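Local coordinates for OmpT protein (Vibrio cholerae serotype O1, PDB 6EHD), which probably serves as a non-specific diffusion porin, a beta-barrel channel through which ions and small solutes cross the outer membrane, at residues G96-Y101 with L268-V273; G107-T112 with I228-I233; A236-Y239 with T245-Y248; L295-K300 with A304-T309. The protein carries 1 engineered substitution. All blocks are in the same frame, centred on the assembly; numbering follows the deposited sequence. Where two conformers were deposited one is given.

Contact 1 of 4, residues G96-Y101 with L268-V273; sequences GADYSY and LVYLGV. With C8E ((hydroxyethyloxy)tri(ethyloxy)octane), chain G.
Ser100 and Tyr270 are the closest backbone pair between the irregular segment 96-101 and strand 268-273, yet their CA atoms stay 7.3 Å apart, so no backbone bond joins the two and the Tyr270 side chain spans the gap. It is sent across by its first torsion, which sets CG between the backbone N and the carbonyl carbon (chi1 61°). The methylene of Ser100 lies over the middle of the ring, CB being 3.6 Å from the ring centroid and only 6° off its normal, a close CH-pi contact. Beyond the ring, the phenol oxygen accepts a nearly straight hydrogen bond from the backbone of the loop, Tyr99 N to Tyr270 OH measuring 3.0 Å. The hydroxyl in turn donates to a water, 2.7 Å from Tyr270 OH, which itself donates to Ala97 O at 2.8 Å. Next to this the loop is braced internally by an Asx turn. Asp98 OD1 is held by two donors of one residue: Ser100 OG, 2.6 Å from Asp98 OD1, meets the syn lone pair of that carboxylate oxygen, while Ser100 N reaches it from above the carboxylate plane. Asp98 OD2 is bonded to Tyr95 OH, and Ser100 OG also pairs with Gly104 N. At the end of the segment, a detergent molecule lays C14 over one face of the Tyr101 ring. One wall tyrosine therefore serves the buried loop in three ways: its ring packs against Ser100, its oxygen satisfies an N-H, and the water its hydroxyl holds satisfies the carbonyl of Ala97.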
loop_
_atom_site.group_PDB
_atom_site.type_symbol
_atom_site.label_atom_id
_atom_site.label_comp_id
_atom_site.label_asym_id
_atom_site.label_seq_id
_atom_site.Cartn_x
_atom_site.Cartn_y
_atom_site.Cartn_z
ATOM N N GLY A 96 0.483 -2.171 7.248
ATOM C CA GLY A 96 1.132 -1.924 8.587
ATOM C C GLY A 96 0.465 -0.743 9.237
ATOM O O GLY A 96 -0.630 -0.357 8.798
ATOM N N ALA A 97 1.091 -0.194 10.267
ATOM C CA ALA A 97 0.492 0.807 11.137
ATOM C C ALA A 97 0.590 2.237 10.533
ATOM O O ALA A 97 1.270 3.120 11.045
ATOM C CB ALA A 97 1.108 0.742 12.584
ATOM N N ASP A 98 -0.187 2.437 9.453
ATOM C CA ASP A 98 -0.457 3.733 8.878
ATOM C C ASP A 98 -2.001 3.880 8.708
ATOM O O ASP A 98 -2.595 3.018 7.950
ATOM C CB ASP A 98 0.253 3.950 7.486
ATOM C CG ASP A 98 -0.388 5.146 6.671
ATOM O OD1 ASP A 98 -0.777 6.177 7.305
ATOM O OD2 ASP A 98 -0.529 5.029 5.423
ATOM N N TYR A 99 -2.631 4.807 9.447
ATOM C CA TYR A 99 -4.063 4.972 9.473
ATOM C C TYR A 99 -4.490 6.269 8.792
ATOM O O TYR A 99 -5.641 6.677 8.903
ATOM C CB TYR A 99 -4.574 4.904 10.903
ATOM C CG TYR A 99 -4.181 3.612 11.618
ATOM C CD1 TYR A 99 -4.293 2.355 11.006
ATOM C CD2 TYR A 99 -3.673 3.671 12.890
ATOM C CE1 TYR A 99 -3.825 1.197 11.635
ATOM C CE2 TYR A 99 -3.218 2.506 13.544
ATOM C CZ TYR A 99 -3.332 1.273 12.942
ATOM O OH TYR A 99 -2.894 0.118 13.655
ATOM N N SER A 100 -3.584 6.877 8.015
ATOM C CA SER A 100 -3.894 8.155 7.332
ATOM C C SER A 100 -4.723 8.008 6.027
ATOM O O SER A 100 -4.850 6.906 5.442
ATOM C CB SER A 100 -2.543 8.856 7.002
ATOM O OG SER A 100 -1.819 8.193 5.966
ATOM N N TYR A 101 -5.254 9.153 5.544
ATOM C CA TYR A 101 -5.957 9.286 4.246
ATOM C C TYR A 101 -5.068 9.930 3.152
ATOM O O TYR A 101 -5.386 9.785 1.998
ATOM C CB TYR A 101 -7.230 10.117 4.422
ATOM C CG TYR A 101 -8.404 9.362 4.854
ATOM C CD1 TYR A 101 -9.229 8.762 3.919
ATOM C CD2 TYR A 101 -8.744 9.248 6.204
ATOM C CE1 TYR A 101 -10.316 7.967 4.360
ATOM C CE2 TYR A 101 -9.865 8.521 6.623
ATOM C CZ TYR A 101 -10.671 7.891 5.669
ATOM O OH TYR A 101 -11.783 7.123 6.066
ATOM N N LEU A 268 7.825 11.886 9.572
ATOM C CA LEU A 268 6.483 12.291 9.067
ATOM C C LEU A 268 5.513 12.162 10.200
ATOM O O LEU A 268 5.423 11.094 10.834
ATOM C CB LEU A 268 6.075 11.450 7.798
ATOM C CG LEU A 268 4.773 11.742 7.025
ATOM C CD1 LEU A 268 3.537 11.449 7.824
ATOM C CD2 LEU A 268 4.717 13.166 6.515
ATOM N N VAL A 269 4.787 13.247 10.538
ATOM C CA VAL A 269 3.725 13.197 11.548
ATOM C C VAL A 269 2.395 13.609 10.853
ATOM O O VAL A 269 2.363 14.572 10.047
ATOM C CB VAL A 269 4.013 14.171 12.737
ATOM C CG1 VAL A 269 2.872 14.140 13.726
ATOM C CG2 VAL A 269 5.319 13.762 13.469
ATOM N N TYR A 270 1.285 12.949 11.194
ATOM C CA TYR A 270 -0.042 13.328 10.668
ATOM C C TYR A 270 -1.047 13.375 11.792
ATOM O O TYR A 270 -0.937 12.625 12.797
ATOM C CB TYR A 270 -0.503 12.448 9.445
ATOM C CG TYR A 270 -0.650 10.959 9.747
ATOM C CD1 TYR A 270 -1.785 10.420 10.398
ATOM C CD2 TYR A 270 0.426 10.078 9.443
ATOM C CE1 TYR A 270 -1.840 9.059 10.674
ATOM C CE2 TYR A 270 0.386 8.716 9.740
ATOM C CZ TYR A 270 -0.746 8.208 10.378
ATOM O OH TYR A 270 -0.771 6.849 10.680
ATOM N N LEU A 271 -2.086 14.238 11.627
ATOM C CA LEU A 271 -3.225 14.272 12.542
ATOM C C LEU A 271 -4.493 14.574 11.667
ATOM O O LEU A 271 -4.417 15.437 10.802
ATOM C CB LEU A 271 -3.062 15.513 13.484
ATOM C CG LEU A 271 -4.145 15.857 14.507
ATOM C CD1 LEU A 271 -4.575 14.740 15.443
ATOM C CD2 LEU A 271 -3.807 17.079 15.398
ATOM N N GLY A 272 -5.565 13.839 11.862
ATOM C CA GLY A 272 -6.779 14.074 11.031
ATOM C C GLY A 272 -8.035 13.633 11.675
ATOM O O GLY A 272 -8.088 13.121 12.826
ATOM N N VAL A 273 -9.154 13.897 10.937
ATOM C CA VAL A 273 -10.444 13.570 11.376
ATOM C C VAL A 273 -11.269 12.993 10.216
ATOM O O VAL A 273 -11.136 13.481 9.091
ATOM C CB VAL A 273 -11.206 14.812 11.956
ATOM C CG1 VAL A 273 -11.304 15.931 11.014
ATOM C CG2 VAL A 273 -12.591 14.441 12.457
HETATM C C11 C8E G . -8.015 3.457 8.744
HETATM O O12 C8E G . -8.397 4.193 7.550
HETATM C C13 C8E G . -7.252 4.427 6.688
HETATM C C14 C8E G . -7.663 5.008 5.346
HETATM O O15 C8E G . -8.392 3.938 4.698
HETATM C C16 C8E G . -9.404 4.256 3.784
HETATM C C17 C8E G . -8.627 4.462 2.567
HETATM O O18 C8E G . -9.097 3.713 1.451
HETATM C C19 C8E G . -8.610 3.877 0.108
HETATM C C20 C8E G . -7.661 3.183 -0.942
HETATM O O21 C8E G . -7.196 3.928 -2.192
HETATM O O HOH W 1 1.688 5.837 10.766
#

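Contact 2 of 4, residues G107-T112 with I228-I233; sequences GLRYGT and IDEDAI
Arg109 and Glu230 meet in a buried two-point salt bridge, the guanidinium being approached side-on through NE and one terminal nitrogen. Arg109 NE lies 2.9 Å from Glu230 OE1, and the bond is fairly straight at 160°. That oxygen sits near the guanidinium plane, but the N-H comes down on it from above the carboxylate plane. The second bond, from Arg109 NH2 to Glu230 OE2, is also 2.9 Å long yet more bent, 136° at the hydrogen, and it uses the syn lone pair of OE2. The mismatch follows from planes turned 69° against each other, so the pair is far from a coplanar fork. Arg109 folds back on itself to present NE, with bends at chi2 and chi3, whereas Glu230 reaches out extended beyond CG. Segment 107-112 belongs to the long loop between helix 90-94 and strand 117-118, which fits the constriction loop that general porins fold into the barrel, and Glu230 stands on barrel strand 227-242. The remaining terminal nitrogen, NH1, is bound by Gly296 O and, weakly, by Thr106 O, while Arg109 O accepts from Asn194 ND2. Glu230 OE1 has a further donor, a water 2.7 Å away. The same water accepts a hydrogen bond from Thr112 OG1, also 2.7 Å away, and thus links the loop to the strand a second time. Farther along, the methyl of Ala232 packs on the backbone of Gly107, with Ala232 CB 3.4 Å from Gly107 O.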
loop_
_atom_site.group_PDB
_atom_site.type_symbol
_atom_site.label_atom_id
_atom_site.label_comp_id
_atom_site.label_asym_id
_atom_site.label_seq_id
_atom_site.Cartn_x
_atom_site.Cartn_y
_atom_site.Cartn_z
ATOM N N GLY A 107 7.091 4.705 6.566
ATOM C CA GLY A 107 7.838 3.627 7.285
ATOM C C GLY A 107 7.586 2.215 6.730
ATOM O O GLY A 107 8.100 1.203 7.278
ATOM N N LEU A 108 6.776 2.091 5.639
ATOM C CA LEU A 108 6.437 0.794 5.090
ATOM C C LEU A 108 7.225 0.664 3.800
ATOM O O LEU A 108 7.110 1.526 2.924
ATOM C CB LEU A 108 4.913 0.615 4.941
ATOM C CG LEU A 108 4.093 0.931 6.192
ATOM C CD1 LEU A 108 2.595 0.784 5.911
ATOM C CD2 LEU A 108 4.431 0.090 7.463
ATOM N N ARG A 109 8.162 -0.305 3.764
ATOM C CA ARG A 109 9.244 -0.229 2.769
ATOM C C ARG A 109 9.168 -1.290 1.624
ATOM O O ARG A 109 10.152 -1.524 0.933
ATOM C CB ARG A 109 10.605 -0.357 3.473
ATOM C CG ARG A 109 10.840 0.609 4.624
ATOM C CD ARG A 109 10.499 2.088 4.312
ATOM N NE ARG A 109 11.236 2.574 3.117
ATOM C CZ ARG A 109 10.749 3.315 2.124
ATOM N NH1 ARG A 109 9.503 3.787 2.134
ATOM N NH2 ARG A 109 11.552 3.639 1.078
ATOM N N TYR A 110 8.016 -1.936 1.445
ATOM C CA TYR A 110 7.855 -3.022 0.445
ATOM C C TYR A 110 7.768 -2.487 -1.041
ATOM O O TYR A 110 7.986 -3.279 -1.974
ATOM C CB TYR A 110 6.561 -3.841 0.718
ATOM C CG TYR A 110 5.264 -3.042 0.711
ATOM C CD1 TYR A 110 4.794 -2.388 1.879
ATOM C CD2 TYR A 110 4.532 -2.858 -0.465
ATOM C CE1 TYR A 110 3.646 -1.580 1.838
ATOM C CE2 TYR A 110 3.397 -2.056 -0.514
ATOM C CZ TYR A 110 2.944 -1.418 0.640
ATOM O OH TYR A 110 1.804 -0.631 0.536
ATOM N N GLY A 111 7.344 -1.216 -1.220
ATOM C CA GLY A 111 6.852 -0.696 -2.480
ATOM C C GLY A 111 7.843 0.127 -3.272
ATOM O O GLY A 111 7.498 0.723 -4.310
ATOM N N THR A 112 9.049 0.220 -2.775
ATOM C CA THR A 112 10.058 1.163 -3.337
ATOM C C THR A 112 10.292 0.993 -4.867
ATOM O O THR A 112 10.384 2.012 -5.571
ATOM C CB THR A 112 11.388 1.028 -2.579
ATOM O OG1 THR A 112 11.071 1.041 -1.191
ATOM C CG2 THR A 112 12.411 2.165 -2.927
ATOM N N ILE A 228 22.277 0.056 0.316
ATOM C CA ILE A 228 21.630 1.050 1.225
ATOM C C ILE A 228 20.682 0.248 2.167
ATOM O O ILE A 228 19.901 -0.559 1.635
ATOM C CB ILE A 228 20.835 2.129 0.428
ATOM C CG1 ILE A 228 21.815 2.946 -0.449
ATOM C CG2 ILE A 228 20.146 3.064 1.389
ATOM C CD1 ILE A 228 21.151 3.832 -1.467
ATOM N N ASP A 229 20.800 0.439 3.485
ATOM C CA ASP A 229 19.924 -0.182 4.500
ATOM C C ASP A 229 18.941 0.877 4.997
ATOM O O ASP A 229 19.354 2.057 5.212
ATOM C CB ASP A 229 20.727 -0.723 5.692
ATOM C CG ASP A 229 21.476 -2.059 5.356
ATOM O OD1 ASP A 229 21.189 -2.725 4.344
ATOM O OD2 ASP A 229 22.342 -2.438 6.151
ATOM N N GLU A 230 17.670 0.476 5.181
ATOM C CA GLU A 230 16.677 1.359 5.833
ATOM C C GLU A 230 16.151 0.683 7.113
ATOM O O GLU A 230 15.813 -0.517 7.078
ATOM C CB GLU A 230 15.486 1.566 4.855
ATOM C CG GLU A 230 15.794 2.257 3.562
ATOM C CD GLU A 230 14.528 2.427 2.679
ATOM O OE1 GLU A 230 13.823 1.449 2.416
ATOM O OE2 GLU A 230 14.234 3.562 2.260
ATOM N N ASP A 231 16.053 1.444 8.193
ATOM C CA ASP A 231 15.466 0.983 9.467
ATOM C C ASP A 231 14.271 1.936 9.751
ATOM O O ASP A 231 14.460 3.220 9.851
ATOM C CB ASP A 231 16.509 1.199 10.615
ATOM C CG ASP A 231 17.848 0.438 10.418
ATOM O OD1 ASP A 231 17.977 -0.569 9.660
ATOM O OD2 ASP A 231 18.749 0.789 11.231
ATOM N N ALA A 232 13.058 1.375 10.012
ATOM C CA ALA A 232 11.847 2.229 10.071
ATOM C C ALA A 232 10.925 1.832 11.219
ATOM O O ALA A 232 10.798 0.603 11.507
ATOM C CB ALA A 232 11.085 2.125 8.729
ATOM N N ILE A 233 10.357 2.837 11.884
ATOM C CA ILE A 233 9.355 2.623 12.912
ATOM C C ILE A 233 8.127 3.528 12.585
ATOM O O ILE A 233 8.282 4.711 12.260
ATOM C CB ILE A 233 9.866 2.871 14.337
ATOM C CG1 ILE A 233 8.790 2.526 15.370
ATOM C CG2 ILE A 233 10.369 4.306 14.519
ATOM C CD1 ILE A 233 9.181 2.638 16.852
HETATM O O HOH W 2 13.313 0.211 0.095
#

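Contact 3 of 4, residues A236-Y239 with T245-Y248; sequences AGTY and TKLY. With C8E ((hydroxyethyloxy)tri(ethyloxy)octane), chain H.
This antiparallel beta hairpin is formed by two neighbouring staves of the porin barrel, with Tyr239 and Leu247 as a hydrogen-bonded pair and Thr238 and Tyr248 as the non-hydrogen-bonded pair beside it. Both bonds of the first pair are present: Tyr239 N to Leu247 O and Leu247 N to Tyr239 O each measure 2.9 Å. In the second, where the CA atoms of Thr238 and Tyr248 approach to 4.3 Å, weaker CA-H...O contacts fill in, such as Thr238 CA to Leu247 O at 3.2 Å. The Thr238 methyl CG2 rests on Tyr248 CB, and CB of Thr238 touches the aliphatic part of Lys246, at CD. The lysine chain is bent at chi3 (87°), which brings NZ round to donate to a water 2.9 Å away; that water also bonds Thr238 OG1. On the opposite face, which carries Tyr239 and Leu247, a detergent molecule crosses the strands, its C16 3.7 Å from Leu247 CB, consistent with a surface turned to lipid. The face of Thr238 and Tyr248 looks into the barrel, where Thr238 touches Tyr99 of the inserted loop and Tyr248 OH bonds Glu286. Strand 208-221 flanks 227-242 on one side of the hairpin, through bonds such as that between Thr238 and Leu209, and strand 263-276 flanks 245-258 on the other, pairing Tyr248 with Gly272.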
loop_
_atom_site.group_PDB
_atom_site.type_symbol
_atom_site.label_atom_id
_atom_site.label_comp_id
_atom_site.label_asym_id
_atom_site.label_seq_id
_atom_site.Cartn_x
_atom_site.Cartn_y
_atom_site.Cartn_z
ATOM N N ALA A 236 1.097 4.620 15.560
ATOM C CA ALA A 236 -0.138 5.319 15.083
ATOM C C ALA A 236 -1.341 4.839 15.891
ATOM O O ALA A 236 -1.351 3.775 16.513
ATOM C CB ALA A 236 -0.371 5.102 13.579
ATOM N N GLY A 237 -2.423 5.631 15.843
ATOM C CA GLY A 237 -3.688 5.235 16.495
ATOM C C GLY A 237 -4.924 5.924 15.963
ATOM O O GLY A 237 -4.834 6.957 15.266
ATOM N N THR A 238 -6.061 5.374 16.403
ATOM C CA THR A 238 -7.381 5.974 16.085
ATOM C C THR A 238 -8.244 5.963 17.303
ATOM O O THR A 238 -8.065 5.102 18.209
ATOM C CB THR A 238 -8.096 5.214 14.938
ATOM O OG1 THR A 238 -8.582 3.933 15.345
ATOM C CG2 THR A 238 -7.268 5.073 13.654
ATOM N N TYR A 239 -9.203 6.882 17.357
ATOM C CA TYR A 239 -10.110 6.957 18.518
ATOM C C TYR A 239 -11.492 7.380 18.045
ATOM O O TYR A 239 -11.633 8.473 17.469
ATOM C CB TYR A 239 -9.626 7.916 19.571
ATOM C CG TYR A 239 -10.246 7.659 20.938
ATOM C CD1 TYR A 239 -11.518 8.216 21.301
ATOM C CD2 TYR A 239 -9.617 6.843 21.879
ATOM C CE1 TYR A 239 -12.112 7.936 22.554
ATOM C CE2 TYR A 239 -10.237 6.542 23.103
ATOM C CZ TYR A 239 -11.479 7.113 23.425
ATOM O OH TYR A 239 -12.057 6.820 24.635
ATOM N N THR A 245 -17.758 9.747 14.124
ATOM C CA THR A 245 -16.609 10.578 14.065
ATOM C C THR A 245 -15.352 9.855 14.674
ATOM O O THR A 245 -15.450 9.399 15.800
ATOM C CB THR A 245 -16.835 11.935 14.802
ATOM O OG1 THR A 245 -17.952 12.671 14.250
ATOM C CG2 THR A 245 -15.684 12.819 14.595
ATOM N N LYS A 246 -14.243 9.840 13.906
ATOM C CA LYS A 246 -12.989 9.207 14.345
ATOM C C LYS A 246 -11.818 10.116 14.157
ATOM O O LYS A 246 -11.628 10.727 13.084
ATOM C CB LYS A 246 -12.822 7.891 13.584
ATOM C CG LYS A 246 -11.554 7.125 13.930
ATOM C CD LYS A 246 -11.611 5.684 13.409
ATOM C CE LYS A 246 -11.162 5.474 12.032
ATOM N NZ LYS A 246 -11.411 3.991 11.784
ATOM N N LEU A 247 -11.018 10.278 15.225
ATOM C CA LEU A 247 -9.790 11.010 15.111
ATOM C C LEU A 247 -8.621 10.009 14.850
ATOM O O LEU A 247 -8.631 8.876 15.342
ATOM C CB LEU A 247 -9.459 11.805 16.433
ATOM C CG LEU A 247 -10.526 12.829 16.920
ATOM C CD1 LEU A 247 -9.955 13.691 18.069
ATOM C CD2 LEU A 247 -10.934 13.691 15.768
ATOM N N TYR A 248 -7.580 10.483 14.216
ATOM C CA TYR A 248 -6.413 9.585 13.985
ATOM C C TYR A 248 -5.106 10.392 13.935
ATOM O O TYR A 248 -5.051 11.616 13.673
ATOM C CB TYR A 248 -6.607 8.781 12.685
ATOM C CG TYR A 248 -6.719 9.608 11.440
ATOM C CD1 TYR A 248 -5.610 10.012 10.726
ATOM C CD2 TYR A 248 -7.995 9.969 10.952
ATOM C CE1 TYR A 248 -5.720 10.754 9.549
ATOM C CE2 TYR A 248 -8.121 10.733 9.771
ATOM C CZ TYR A 248 -7.015 11.134 9.085
ATOM O OH TYR A 248 -7.074 11.878 7.909
HETATM C C1 C8E H . -11.234 6.057 28.691
HETATM C C2 C8E H . -9.723 6.002 28.832
HETATM C C3 C8E H . -9.149 4.834 28.033
HETATM C C4 C8E H . -7.700 5.052 27.565
HETATM C C5 C8E H . -7.511 4.679 26.092
HETATM C C6 C8E H . -6.233 5.296 25.526
HETATM C C7 C8E H . -6.423 6.760 25.136
HETATM C C8 C8E H . -5.225 7.337 24.389
HETATM O O9 C8E H . -5.484 7.421 22.971
HETATM C C10 C8E H . -5.264 6.209 22.240
HETATM C C11 C8E H . -5.138 6.422 20.724
HETATM O O12 C8E H . -5.328 7.778 20.387
HETATM C C13 C8E H . -5.371 8.146 18.990
HETATM C C14 C8E H . -5.224 9.642 18.935
HETATM O O15 C8E H . -6.041 10.233 17.965
HETATM C C16 C8E H . -6.116 11.682 18.016
HETATM O O HOH W 3 -9.589 2.397 13.433
#

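Contact 4 of 4, residues L295-K300 with A304-T309; sequences LGYTNK and AEVKAT. With C8E ((hydroxyethyloxy)tri(ethyloxy)octane), chain G.
Leu295 opens the contact with its carbonyl, Leu295 O meeting the methyl of Ala308 (CB 3.5 Å away) where both segments turn a corner. Gly296 follows with backbone angles that suit glycine, and its CA comes within 3.2 Å of Val306 O in a CA-H...O contact. Tyr297 forms the firm core of the pairing. Its N donates to Val306 O at 3.0 Å, and Val306 N returns a bond to Tyr297 O at 2.9 Å that is almost perfectly straight, 176° at the hydrogen. Side by side with the valine, the tyrosine ring rests its CE1 on Val306 CB at 3.6 Å, an apolar contact made possible by a chi1 of 77°, which stands the ring up over the sheet on the valine's side. The phenol OH makes a weak bond to Phe103 O. Thr298 and Glu305 form the next, non-hydrogen-bonded pair; the glutamate has two deposited conformers, so the detail of their side-chain approach is doubtful. Asn299 N then donates to Ala304 O at 2.9 Å, while its amide is used on both ends, ND2 with Gly104 O and OD1 with Ser302 OG. Lys300 makes its bonds to other parts of the chain: its N pairs with Tyr95 OH, its NZ with Asp92 O, and its carbonyl O borders a detergent molecule at C20. The whole is a short antiparallel beta hairpin, built into the connection between barrel strands 281-291 and 314-324 and folded against the long loop around Gly104 and Arg109, consistent with an additional element of the constriction zone.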
loop_
_atom_site.group_PDB
_atom_site.type_symbol
_atom_site.label_atom_id
_atom_site.label_comp_id
_atom_site.label_asym_id
_atom_site.label_seq_id
_atom_site.Cartn_x
_atom_site.Cartn_y
_atom_site.Cartn_z
ATOM N N LEU A 295 13.309 7.592 0.400
ATOM C CA LEU A 295 13.654 6.956 -0.881
ATOM C C LEU A 295 12.450 6.623 -1.780
ATOM O O LEU A 295 12.624 6.072 -2.848
ATOM C CB LEU A 295 14.594 5.761 -0.726
ATOM C CG LEU A 295 15.836 6.118 0.107
ATOM C CD1 LEU A 295 16.698 4.879 0.264
ATOM C CD2 LEU A 295 16.588 7.286 -0.509
ATOM N N GLY A 296 11.215 6.909 -1.303
ATOM C CA GLY A 296 9.977 6.666 -2.087
ATOM C C GLY A 296 8.976 5.911 -1.182
ATOM O O GLY A 296 9.403 5.050 -0.424
ATOM N N TYR A 297 7.681 6.220 -1.265
ATOM C CA TYR A 297 6.634 5.432 -0.523
ATOM C C TYR A 297 5.290 5.561 -1.219
ATOM O O TYR A 297 5.122 6.448 -2.065
ATOM C CB TYR A 297 6.598 5.888 0.943
ATOM C CG TYR A 297 5.876 7.239 1.264
ATOM C CD1 TYR A 297 6.513 8.486 1.061
ATOM C CD2 TYR A 297 4.528 7.270 1.711
ATOM C CE1 TYR A 297 5.895 9.710 1.293
ATOM C CE2 TYR A 297 3.941 8.455 2.019
ATOM C CZ TYR A 297 4.579 9.699 1.773
ATOM O OH TYR A 297 3.967 10.872 2.105
ATOM N N THR A 298 4.347 4.710 -0.783
ATOM C CA THR A 298 2.978 4.685 -1.263
ATOM C C THR A 298 1.995 4.898 -0.107
ATOM O O THR A 298 2.193 4.339 0.959
ATOM C CB THR A 298 2.706 3.294 -2.021
ATOM O OG1 THR A 298 1.410 2.778 -1.772
ATOM C CG2 THR A 298 3.662 2.226 -1.681
ATOM N N ASN A 299 1.095 5.876 -0.214
ATOM C CA ASN A 299 0.042 6.068 0.799
ATOM C C ASN A 299 -1.126 5.211 0.327
ATOM O O ASN A 299 -1.752 5.549 -0.756
ATOM C CB ASN A 299 -0.354 7.546 0.874
ATOM C CG ASN A 299 -1.502 7.778 1.828
ATOM O OD1 ASN A 299 -2.673 8.045 1.385
ATOM N ND2 ASN A 299 -1.238 7.679 3.143
ATOM N N LYS A 300 -1.436 4.130 1.061
ATOM C CA LYS A 300 -2.519 3.223 0.669
ATOM C C LYS A 300 -3.882 3.933 0.634
ATOM O O LYS A 300 -4.711 3.692 -0.251
ATOM C CB LYS A 300 -2.585 1.987 1.562
ATOM C CG LYS A 300 -3.532 0.897 1.080
ATOM C CD LYS A 300 -3.405 -0.393 1.872
ATOM C CE LYS A 300 -4.364 -1.464 1.459
ATOM N NZ LYS A 300 -4.255 -2.615 2.357
ATOM N N ALA A 304 -1.689 7.499 -3.457
ATOM C CA ALA A 304 -0.626 8.345 -4.041
ATOM C C ALA A 304 0.802 7.682 -3.918
ATOM O O ALA A 304 1.090 6.921 -2.966
ATOM C CB ALA A 304 -0.671 9.728 -3.469
ATOM N N GLU A 305 1.635 7.862 -4.952
ATOM C CA GLU A 305 3.032 7.414 -4.906
ATOM C C GLU A 305 3.857 8.700 -4.800
ATOM O O GLU A 305 3.578 9.694 -5.472
ATOM C CB GLU A 305 3.431 6.540 -6.119
ATOM C CG GLU A 305 2.646 5.214 -6.265
ATOM C CD GLU A 305 3.062 4.115 -5.282
ATOM O OE1 GLU A 305 3.827 4.377 -4.339
ATOM O OE2 GLU A 305 2.592 2.971 -5.417
ATOM N N VAL A 306 4.804 8.702 -3.872
ATOM C CA VAL A 306 5.721 9.800 -3.688
ATOM C C VAL A 306 7.109 9.248 -4.045
ATOM O O VAL A 306 7.532 8.233 -3.493
ATOM C CB VAL A 306 5.722 10.356 -2.216
ATOM C CG1 VAL A 306 6.849 11.371 -2.062
ATOM C CG2 VAL A 306 4.359 10.933 -1.833
ATOM N N LYS A 307 7.790 9.847 -5.052
ATOM C CA LYS A 307 9.165 9.398 -5.437
ATOM C C LYS A 307 10.169 9.952 -4.454
ATOM O O LYS A 307 9.895 10.903 -3.696
ATOM C CB LYS A 307 9.551 9.801 -6.897
ATOM C CG LYS A 307 8.743 9.133 -8.018
ATOM C CD LYS A 307 8.835 7.604 -7.946
ATOM C CE LYS A 307 8.905 6.892 -9.305
ATOM N NZ LYS A 307 9.519 5.512 -9.167
ATOM N N ALA A 308 11.365 9.385 -4.510
ATOM C CA ALA A 308 12.450 9.830 -3.644
ATOM C C ALA A 308 12.597 11.339 -3.573
ATOM O O ALA A 308 12.531 12.034 -4.596
ATOM C CB ALA A 308 13.746 9.174 -4.104
ATOM N N THR A 309 12.704 11.873 -2.368
ATOM C CA THR A 309 12.701 13.343 -2.142
ATOM C C THR A 309 13.266 13.759 -0.759
ATOM O O THR A 309 13.426 12.942 0.154
ATOM C CB THR A 309 11.290 13.987 -2.369
ATOM O OG1 THR A 309 11.443 15.400 -2.491
ATOM C CG2 THR A 309 10.326 13.766 -1.236
HETATM C C11 C8E G . -8.015 3.457 8.744
HETATM O O12 C8E G . -8.397 4.193 7.550
HETATM C C13 C8E G . -7.252 4.427 6.688
HETATM C C14 C8E G . -7.663 5.008 5.346
HETATM O O15 C8E G . -8.392 3.938 4.698
HETATM C C16 C8E G . -9.404 4.256 3.784
HETATM C C17 C8E G . -8.627 4.462 2.567
HETATM O O18 C8E G . -9.097 3.713 1.451
HETATM C C19 C8E G . -8.610 3.877 0.108
HETATM C C20 C8E G . -7.661 3.183 -0.942
HETATM O O21 C8E G . -7.196 3.928 -2.192
#

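Contacts 1 and 2 are buried and tie one long inserted loop to the barrel wall at two places about 17 Å apart between centres, the first through a tyrosine, a water and loop backbone, the second through an ion pair. Contact 3, partly buried, is wall against wall: main-chain pairing with one face toward detergent. It shares strand 227-242 with contact 2 and borders contact 1, whose strand neighbours 245-258. Contact 4, partly buried and with Lys307 and Ala308 on the surface, is also backbone pairing, but in a hairpin closer to the chain centre than the other three; its Asn299 meets contact 1 and its Gly296 contact 2, so loop, hairpin and wall interlock.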